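Local coordinates for protein glycine oxidase (Bacillus cereus ATCC 14579, PDB 7CYX) that probably oxidises glycine with molecular oxygen to glyoxylate, ammonium and hydrogen peroxide by means of bound FAD, in the route to thiamine diphosphate, at residues H21-A24 and K29-I32; Y96-N101 and Y289-A294; G345-D350 and Q356-L361. One frame throughout, in Å; residues are numbered along the deposited sequence.

Contact 1: residues H21-A24 and K29-I32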
loop_
_atom_site.group_PDB
_atom_site.type_symbol
_atom_site.label_atom_id
_atom_site.label_comp_id
_atom_site.label_asym_id
_atom_site.label_seq_id
_atom_site.Cartn_x
_atom_site.Cartn_y
_atom_site.Cartn_z
ATOM N N HIS A 21 17.750 -6.907 4.577
ATOM C CA HIS A 21 16.752 -7.528 5.443
ATOM C C HIS A 21 17.330 -8.743 6.173
ATOM O O HIS A 21 17.263 -8.793 7.370
ATOM C CB HIS A 21 15.513 -7.957 4.656
ATOM C CG HIS A 21 14.644 -8.925 5.393
ATOM N ND1 HIS A 21 13.789 -8.530 6.401
ATOM C CD2 HIS A 21 14.520 -10.266 5.300
ATOM C CE1 HIS A 21 13.160 -9.587 6.887
ATOM N NE2 HIS A 21 13.592 -10.668 6.226
ATOM N N PHE A 22 17.840 -9.729 5.422
ATOM C CA PHE A 22 18.273 -11.012 5.978
ATOM C C PHE A 22 19.473 -10.844 6.922
ATOM O O PHE A 22 19.512 -11.525 7.945
ATOM C CB PHE A 22 18.575 -12.025 4.873
ATOM C CG PHE A 22 17.341 -12.544 4.192
ATOM C CD1 PHE A 22 16.589 -13.564 4.765
ATOM C CD2 PHE A 22 16.886 -11.969 3.014
ATOM C CE1 PHE A 22 15.435 -14.023 4.148
ATOM C CE2 PHE A 22 15.718 -12.415 2.410
ATOM C CZ PHE A 22 15.003 -13.453 2.965
ATOM N N LEU A 23 20.434 -9.968 6.579
ATOM C CA LEU A 23 21.645 -9.731 7.404
ATOM C C LEU A 23 21.265 -9.076 8.731
ATOM O O LEU A 23 21.600 -9.595 9.789
ATOM C CB LEU A 23 22.630 -8.824 6.666
ATOM C CG LEU A 23 23.476 -9.455 5.561
ATOM C CD1 LEU A 23 24.376 -8.396 4.940
ATOM C CD2 LEU A 23 24.308 -10.624 6.069
ATOM N N ALA A 24 20.581 -7.930 8.652
ATOM C CA ALA A 24 20.156 -7.149 9.839
ATOM C C ALA A 24 19.281 -8.002 10.764
ATOM O O ALA A 24 19.346 -7.890 11.976
ATOM C CB ALA A 24 19.395 -5.911 9.422
ATOM N N LYS A 29 25.342 -5.346 11.652
ATOM C CA LYS A 29 25.171 -3.906 11.505
ATOM C C LYS A 29 25.435 -3.527 10.043
ATOM O O LYS A 29 26.543 -3.657 9.523
ATOM C CB LYS A 29 26.015 -3.160 12.544
ATOM C CG LYS A 29 25.645 -3.453 14.001
ATOM C CD LYS A 29 24.212 -3.981 14.222
ATOM C CE LYS A 29 23.930 -4.453 15.635
ATOM N NZ LYS A 29 23.270 -3.401 16.442
ATOM N N VAL A 30 24.367 -3.094 9.370
ATOM C CA VAL A 30 24.345 -3.014 7.924
ATOM C C VAL A 30 23.985 -1.585 7.522
ATOM O O VAL A 30 23.270 -0.876 8.254
ATOM C CB VAL A 30 23.399 -4.046 7.281
ATOM C CG1 VAL A 30 23.863 -5.468 7.518
ATOM C CG2 VAL A 30 21.967 -3.893 7.731
ATOM N N ALA A 31 24.547 -1.171 6.382
ATOM C CA ALA A 31 24.267 0.105 5.782
ATOM C C ALA A 31 23.927 -0.102 4.303
ATOM O O ALA A 31 24.626 -0.815 3.605
ATOM C CB ALA A 31 25.447 1.019 5.960
ATOM N N ILE A 32 22.823 0.501 3.857
ATOM C CA ILE A 32 22.477 0.587 2.447
ATOM C C ILE A 32 22.914 1.973 1.955
ATOM O O ILE A 32 22.572 2.990 2.605
ATOM C CB ILE A 32 20.970 0.337 2.234
ATOM C CG1 ILE A 32 20.536 -1.044 2.736
ATOM C CG2 ILE A 32 20.583 0.543 0.778
ATOM C CD1 ILE A 32 19.040 -1.229 2.777
#
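Leu23 and Ala24 of helix 14-25 rest on Val30 of strand 30-33 in a small, wholly apolar helix-on-strand contact. It belongs to the beta-alpha-beta unit formed by strand 5-10, helix 14-25 and strand 30-33, the nucleotide-binding core of a Rossmann-type flavoprotein; Val14 and Ile15, at the start of the same helix, bind FAD. The touching residues are all buried, and no hydrogen bond crosses between the segments, so the touch between the two is purely van der Waals. Branching at CB suits Val30 both to an extended strand and to its neighbours, because its two methyls part to meet two successive residues of the helix. The short methyl of Ala24 suits the closest backbone approach, where its CA lies 6.2 Å from Val30 CA. Leu23 is long enough to serve several surfaces: it also reaches Val7 of strand 5-10 and Ala349 and Ile352 of helix 341-352. With chi1 of Val30 at -65°, CG1 lies beside the backbone N and is directed to Leu23, 3.7 Å from its CB and 3.9 Å from its CD1, while CG2 meets the CB of Ala24 at 3.7 Å.

Contact 2: residues Y96-N101 and Y289-A294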
loop_
_atom_site.group_PDB
_atom_site.type_symbol
_atom_site.label_atom_id
_atom_site.label_comp_id
_atom_site.label_asym_id
_atom_site.label_seq_id
_atom_site.Cartn_x
_atom_site.Cartn_y
_atom_site.Cartn_z
ATOM N N TYR A 96 -2.134 -17.189 -16.416
ATOM C CA TYR A 96 -2.475 -17.804 -17.685
ATOM C C TYR A 96 -1.391 -17.488 -18.716
ATOM O O TYR A 96 -0.944 -16.351 -18.829
ATOM C CB TYR A 96 -3.826 -17.332 -18.224
ATOM C CG TYR A 96 -5.025 -17.610 -17.349
ATOM C CD1 TYR A 96 -5.412 -16.695 -16.384
ATOM C CD2 TYR A 96 -5.809 -18.753 -17.501
ATOM C CE1 TYR A 96 -6.512 -16.912 -15.579
ATOM C CE2 TYR A 96 -6.928 -18.979 -16.708
ATOM C CZ TYR A 96 -7.271 -18.059 -15.727
ATOM O OH TYR A 96 -8.356 -18.208 -14.903
ATOM N N ARG A 97 -0.960 -18.514 -19.453
ATOM C CA ARG A 97 -0.344 -18.281 -20.740
ATOM C C ARG A 97 -1.459 -18.394 -21.772
ATOM O O ARG A 97 -2.174 -19.376 -21.775
ATOM C CB ARG A 97 0.729 -19.310 -21.093
ATOM C CG ARG A 97 2.052 -19.165 -20.360
ATOM C CD ARG A 97 3.067 -20.135 -20.953
ATOM N NE ARG A 97 4.158 -20.443 -20.043
ATOM C CZ ARG A 97 5.405 -20.016 -20.187
ATOM N NH1 ARG A 97 5.725 -19.228 -21.201
ATOM N NH2 ARG A 97 6.332 -20.395 -19.323
ATOM N N ILE A 98 -1.596 -17.396 -22.644
ATOM C CA ILE A 98 -2.674 -17.418 -23.619
ATOM C C ILE A 98 -2.089 -17.611 -25.021
ATOM O O ILE A 98 -0.921 -17.301 -25.265
ATOM C CB ILE A 98 -3.508 -16.133 -23.526
ATOM C CG1 ILE A 98 -2.665 -14.895 -23.842
ATOM C CG2 ILE A 98 -4.182 -16.045 -22.163
ATOM C CD1 ILE A 98 -3.477 -13.657 -23.999
ATOM N N ALA A 99 -2.942 -18.083 -25.937
ATOM C CA ALA A 99 -2.594 -18.259 -27.336
ATOM C C ALA A 99 -3.795 -17.873 -28.198
ATOM O O ALA A 99 -4.916 -18.264 -27.893
ATOM C CB ALA A 99 -2.162 -19.680 -27.587
ATOM N N GLN A 100 -3.519 -17.118 -29.272
ATOM C CA GLN A 100 -4.527 -16.575 -30.173
ATOM C C GLN A 100 -4.430 -17.235 -31.558
ATOM O O GLN A 100 -5.311 -17.038 -32.389
ATOM C CB GLN A 100 -4.343 -15.054 -30.253
ATOM C CG GLN A 100 -4.572 -14.340 -28.924
ATOM C CD GLN A 100 -4.113 -12.900 -28.955
ATOM O OE1 GLN A 100 -2.919 -12.614 -28.921
ATOM N NE2 GLN A 100 -5.064 -11.982 -29.027
ATOM N N ASN A 101 -3.368 -18.024 -31.780
ATOM C CA ASN A 101 -3.154 -18.823 -33.003
ATOM C C ASN A 101 -2.438 -20.145 -32.663
ATOM O O ASN A 101 -1.890 -20.324 -31.550
ATOM C CB ASN A 101 -2.372 -18.026 -34.050
ATOM C CG ASN A 101 -0.981 -17.661 -33.586
ATOM O OD1 ASN A 101 -0.172 -18.531 -33.289
ATOM N ND2 ASN A 101 -0.685 -16.374 -33.515
ATOM N N TYR A 289 -5.403 -4.674 -26.595
ATOM C CA TYR A 289 -6.770 -4.621 -27.051
ATOM C C TYR A 289 -7.161 -5.984 -27.652
ATOM O O TYR A 289 -8.298 -6.401 -27.498
ATOM C CB TYR A 289 -6.996 -3.482 -28.055
ATOM C CG TYR A 289 -6.767 -2.061 -27.589
ATOM C CD1 TYR A 289 -6.782 -1.706 -26.247
ATOM C CD2 TYR A 289 -6.594 -1.039 -28.516
ATOM C CE1 TYR A 289 -6.595 -0.395 -25.837
ATOM C CE2 TYR A 289 -6.422 0.280 -28.125
ATOM C CZ TYR A 289 -6.410 0.608 -26.776
ATOM O OH TYR A 289 -6.226 1.904 -26.365
ATOM N N THR A 290 -6.226 -6.662 -28.326
ATOM C CA THR A 290 -6.509 -7.959 -28.949
ATOM C C THR A 290 -6.718 -9.064 -27.888
ATOM O O THR A 290 -7.299 -10.096 -28.199
ATOM C CB THR A 290 -5.395 -8.425 -29.897
ATOM O OG1 THR A 290 -4.337 -8.869 -29.055
ATOM C CG2 THR A 290 -4.882 -7.377 -30.864
ATOM N N ILE A 291 -6.195 -8.863 -26.669
ATOM C CA ILE A 291 -6.300 -9.820 -25.563
ATOM C C ILE A 291 -7.546 -9.499 -24.725
ATOM O O ILE A 291 -8.211 -10.419 -24.211
ATOM C CB ILE A 291 -5.035 -9.811 -24.680
ATOM C CG1 ILE A 291 -3.870 -10.580 -25.304
ATOM C CG2 ILE A 291 -5.328 -10.352 -23.288
ATOM C CD1 ILE A 291 -3.239 -9.930 -26.496
ATOM N N LEU A 292 -7.834 -8.204 -24.564
ATOM C CA LEU A 292 -8.740 -7.710 -23.523
ATOM C C LEU A 292 -9.315 -6.376 -23.981
ATOM O O LEU A 292 -8.882 -5.317 -23.529
ATOM C CB LEU A 292 -7.967 -7.555 -22.205
ATOM C CG LEU A 292 -8.759 -7.771 -20.923
ATOM C CD1 LEU A 292 -7.954 -7.354 -19.693
ATOM C CD2 LEU A 292 -10.067 -7.024 -20.971
ATOM N N PRO A 293 -10.313 -6.409 -24.888
ATOM C CA PRO A 293 -10.832 -5.206 -25.538
ATOM C C PRO A 293 -11.407 -4.136 -24.595
ATOM O O PRO A 293 -11.292 -2.945 -24.872
ATOM C CB PRO A 293 -11.958 -5.729 -26.439
ATOM C CG PRO A 293 -11.634 -7.190 -26.654
ATOM C CD PRO A 293 -10.959 -7.637 -25.375
ATOM N N ALA A 294 -12.016 -4.546 -23.485
ATOM C CA ALA A 294 -12.599 -3.570 -22.578
ATOM C C ALA A 294 -11.555 -2.544 -22.099
ATOM O O ALA A 294 -11.947 -1.540 -21.516
ATOM C CB ALA A 294 -13.242 -4.246 -21.397
#
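The flat amide of Gln100 approaches Thr290 with its NE2 end, and the hydroxyl it meets lies practically in the amide plane, just 1° out of it. NE2 donates an almost perfectly straight hydrogen bond to Thr290 OG1, at 3.2 Å and 178°. Beyond the edge that carries OE1 and NE2, and raised to one side of the amide plane, comes the methyl CD1 of Ile291, 3.6 Å from Gln100 OE1. Glutamine suits this place because its extended chain carries an uncharged donor across from the strand end to the helix. The same NE2 is also bonded to Ser140 OG, and its two bonds would limit rotation of the amide. Thr290 OG1 is bonded in turn to Arg287 O, which orients the hydroxyl: it can accept from the amide and donate to the carbonyl. Deeper in, Ile98 CD1 presses on Ile291 CG1 at 3.4 Å, two branched aliphatic chains crossing at a slant in buried surroundings. The contact thus sets helix 278-291 on the mixed sheet that, as in related D-amino-acid oxidases of the DAO family, probably belongs to the substrate-binding domain. Ile246 and Gln248 of the adjoining strand 246-248 touch both isoleucines, and Ile253 of strand 251-256 also meets Ile291, whereas Arg97 and Ala99 turn their side chains to helix 102-116.

Contact 3: residues G345-D350 and Q356-L361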
loop_
_atom_site.group_PDB
_atom_site.type_symbol
_atom_site.label_atom_id
_atom_site.label_comp_id
_atom_site.label_asym_id
_atom_site.label_seq_id
_atom_site.Cartn_x
_atom_site.Cartn_y
_atom_site.Cartn_z
ATOM N N GLY A 345 18.805 -12.859 -1.108
ATOM C CA GLY A 345 19.137 -12.288 0.184
ATOM C C GLY A 345 19.536 -13.353 1.184
ATOM O O GLY A 345 20.547 -13.206 1.908
ATOM N N GLN A 346 18.727 -14.420 1.235
ATOM C CA GLN A 346 18.947 -15.519 2.144
ATOM C C GLN A 346 20.344 -16.082 1.869
ATOM O O GLN A 346 21.166 -16.199 2.790
ATOM C CB GLN A 346 17.844 -16.566 1.975
ATOM C CG GLN A 346 17.706 -17.513 3.157
ATOM C CD GLN A 346 16.425 -18.306 3.085
ATOM O OE1 GLN A 346 16.244 -19.134 2.196
ATOM N NE2 GLN A 346 15.520 -18.048 4.019
ATOM N N TYR A 347 20.626 -16.336 0.586
ATOM C CA TYR A 347 21.869 -16.966 0.164
ATOM C C TYR A 347 23.064 -16.092 0.531
ATOM O O TYR A 347 24.054 -16.580 1.091
ATOM C CB TYR A 347 21.925 -17.198 -1.346
ATOM C CG TYR A 347 23.293 -17.617 -1.821
ATOM C CD1 TYR A 347 23.723 -18.924 -1.669
ATOM C CD2 TYR A 347 24.188 -16.702 -2.357
ATOM C CE1 TYR A 347 24.985 -19.318 -2.080
ATOM C CE2 TYR A 347 25.453 -17.081 -2.782
ATOM C CZ TYR A 347 25.854 -18.399 -2.637
ATOM O OH TYR A 347 27.082 -18.833 -3.042
ATOM N N MET A 348 22.961 -14.804 0.191
ATOM C CA MET A 348 24.049 -13.892 0.400
ATOM C C MET A 348 24.363 -13.835 1.907
ATOM O O MET A 348 25.510 -13.889 2.305
ATOM C CB MET A 348 23.705 -12.503 -0.159
ATOM C CG MET A 348 24.789 -11.877 -1.032
ATOM S SD MET A 348 25.515 -12.890 -2.367
ATOM C CE MET A 348 24.027 -13.523 -3.128
ATOM N N ALA A 349 23.334 -13.769 2.754
ATOM C CA ALA A 349 23.574 -13.690 4.191
ATOM C C ALA A 349 24.201 -14.998 4.714
ATOM O O ALA A 349 25.137 -14.941 5.519
ATOM C CB ALA A 349 22.303 -13.343 4.923
ATOM N N ASP A 350 23.723 -16.152 4.227
ATOM C CA ASP A 350 24.320 -17.456 4.550
ATOM C C ASP A 350 25.814 -17.437 4.191
ATOM O O ASP A 350 26.660 -17.796 5.018
ATOM C CB ASP A 350 23.596 -18.605 3.842
ATOM C CG ASP A 350 22.324 -19.104 4.510
ATOM O OD1 ASP A 350 21.959 -18.583 5.599
ATOM O OD2 ASP A 350 21.707 -20.028 3.936
ATOM N N GLN A 356 27.246 -21.131 4.052
ATOM C CA GLN A 356 27.161 -21.734 2.712
ATOM C C GLN A 356 28.492 -21.479 1.984
ATOM O O GLN A 356 29.214 -20.531 2.322
ATOM C CB GLN A 356 25.900 -21.191 2.020
ATOM C CG GLN A 356 25.356 -22.077 0.907
ATOM C CD GLN A 356 23.883 -21.910 0.599
ATOM O OE1 GLN A 356 23.417 -22.286 -0.477
ATOM N NE2 GLN A 356 23.129 -21.366 1.542
ATOM N N GLU A 357 28.847 -22.364 1.037
ATOM C CA GLU A 357 30.084 -22.253 0.216
ATOM C C GLU A 357 29.827 -21.322 -0.974
ATOM O O GLU A 357 28.667 -21.117 -1.382
ATOM C CB GLU A 357 30.562 -23.600 -0.349
ATOM C CG GLU A 357 30.885 -24.667 0.695
ATOM C CD GLU A 357 31.905 -24.312 1.770
ATOM O OE1 GLU A 357 32.558 -23.256 1.667
ATOM O OE2 GLU A 357 32.037 -25.095 2.729
ATOM N N ASN A 358 30.929 -20.809 -1.544
ATOM C CA ASN A 358 30.930 -19.824 -2.633
ATOM C C ASN A 358 30.641 -20.516 -3.974
ATOM O O ASN A 358 31.404 -20.382 -4.911
ATOM C CB ASN A 358 32.271 -19.089 -2.674
ATOM C CG ASN A 358 32.205 -17.761 -3.390
ATOM O OD1 ASN A 358 31.119 -17.285 -3.713
ATOM N ND2 ASN A 358 33.355 -17.142 -3.614
ATOM N N HIS A 359 29.522 -21.238 -4.061
ATOM C CA HIS A 359 29.295 -22.202 -5.136
ATOM C C HIS A 359 28.364 -21.646 -6.224
ATOM O O HIS A 359 28.147 -22.292 -7.261
ATOM C CB HIS A 359 28.729 -23.518 -4.564
ATOM C CG HIS A 359 27.313 -23.444 -4.089
ATOM N ND1 HIS A 359 26.988 -23.153 -2.768
ATOM C CD2 HIS A 359 26.144 -23.647 -4.740
ATOM C CE1 HIS A 359 25.672 -23.160 -2.636
ATOM N NE2 HIS A 359 25.125 -23.465 -3.841
ATOM N N LEU A 360 27.775 -20.470 -5.996
ATOM C CA LEU A 360 26.744 -20.002 -6.919
ATOM C C LEU A 360 27.408 -19.231 -8.076
ATOM O O LEU A 360 26.841 -19.150 -9.145
ATOM C CB LEU A 360 25.714 -19.182 -6.133
ATOM C CG LEU A 360 24.237 -19.581 -6.269
ATOM C CD1 LEU A 360 24.002 -21.089 -6.406
ATOM C CD2 LEU A 360 23.445 -19.046 -5.084
ATOM N N LEU A 361 28.632 -18.726 -7.875
ATOM C CA LEU A 361 29.450 -18.196 -8.982
ATOM C C LEU A 361 29.631 -19.277 -10.055
ATOM O O LEU A 361 29.226 -19.099 -11.213
ATOM C CB LEU A 361 30.800 -17.718 -8.431
ATOM C CG LEU A 361 31.037 -16.204 -8.399
ATOM C CD1 LEU A 361 29.808 -15.440 -7.939
ATOM C CD2 LEU A 361 32.227 -15.864 -7.513
HETATM O O HOH W 1 28.998 -17.750 -5.013
#
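Leu360 sets its methyl CD2 squarely over one face of the Tyr347 ring, 3.2 Å from the ring centroid and 7° off the normal, a close CH-pi contact. At the ring edge Gln356 OE1 lies near the plane, 3.6 Å from Tyr347 CD1. His359 stands nearly perpendicular to the tyrosine, in an offset edge-to-face pair with the tyrosine edge toward the imidazole face and the centroids 5.8 Å apart. A tyrosine suits this site because its broad ring packs on an aliphatic chain while its hydroxyl still reaches polar surroundings: OH donates to a water at 3.0 Å, and Leu361 N donates to the same water. The ring gets there because CG stands anti to the backbone N (chi1 170°), sending it from helix 341-352, which packs on helix 14-25 of the Rossmann-type unit, across to the returning chain. The chain then bends in an inverse gamma turn centred on Asn358 just before helix 360-365. Within this connection between the two helices, His359 ND1 is hydrogen-bonded to Glu357 O at 3.0 Å, which may help to hold the imidazole. Farther along helix 341-352, Asp350 OD2 lies 3.1 Å from Gln356 NE2, while Asp350 OD1 forms a salt bridge with Arg26. In the outer shell Asn358 ND2 is bonded to Glu320 O, tying the turn to a neighbouring segment, and Met318 of strand 317-318 packs on both Leu360 and Met348.

In the fold
From the N terminus, contact 1 comes first and closes the tight turn 26-29 between helix 14-25 and strand 30-33. Contact 2 closes a far longer excursion of 187 residues, joining strand 95-99 to helix 278-291 in the part of the fold built on the eight-stranded sheet. Contact 3 then closes the short connection that follows helix 341-352 and leads to helix 360-365, near the C terminus. The three follow one another in series, so none nests within or crosses another. In space, contacts 1 and 3 adjoin: Phe22 CD2 lies 3.5 Å from Gly345 C, joining two helices of the nucleotide-binding part. Contact 2 lies across the chain's centre, about 43 Å from contact 1, centre to centre.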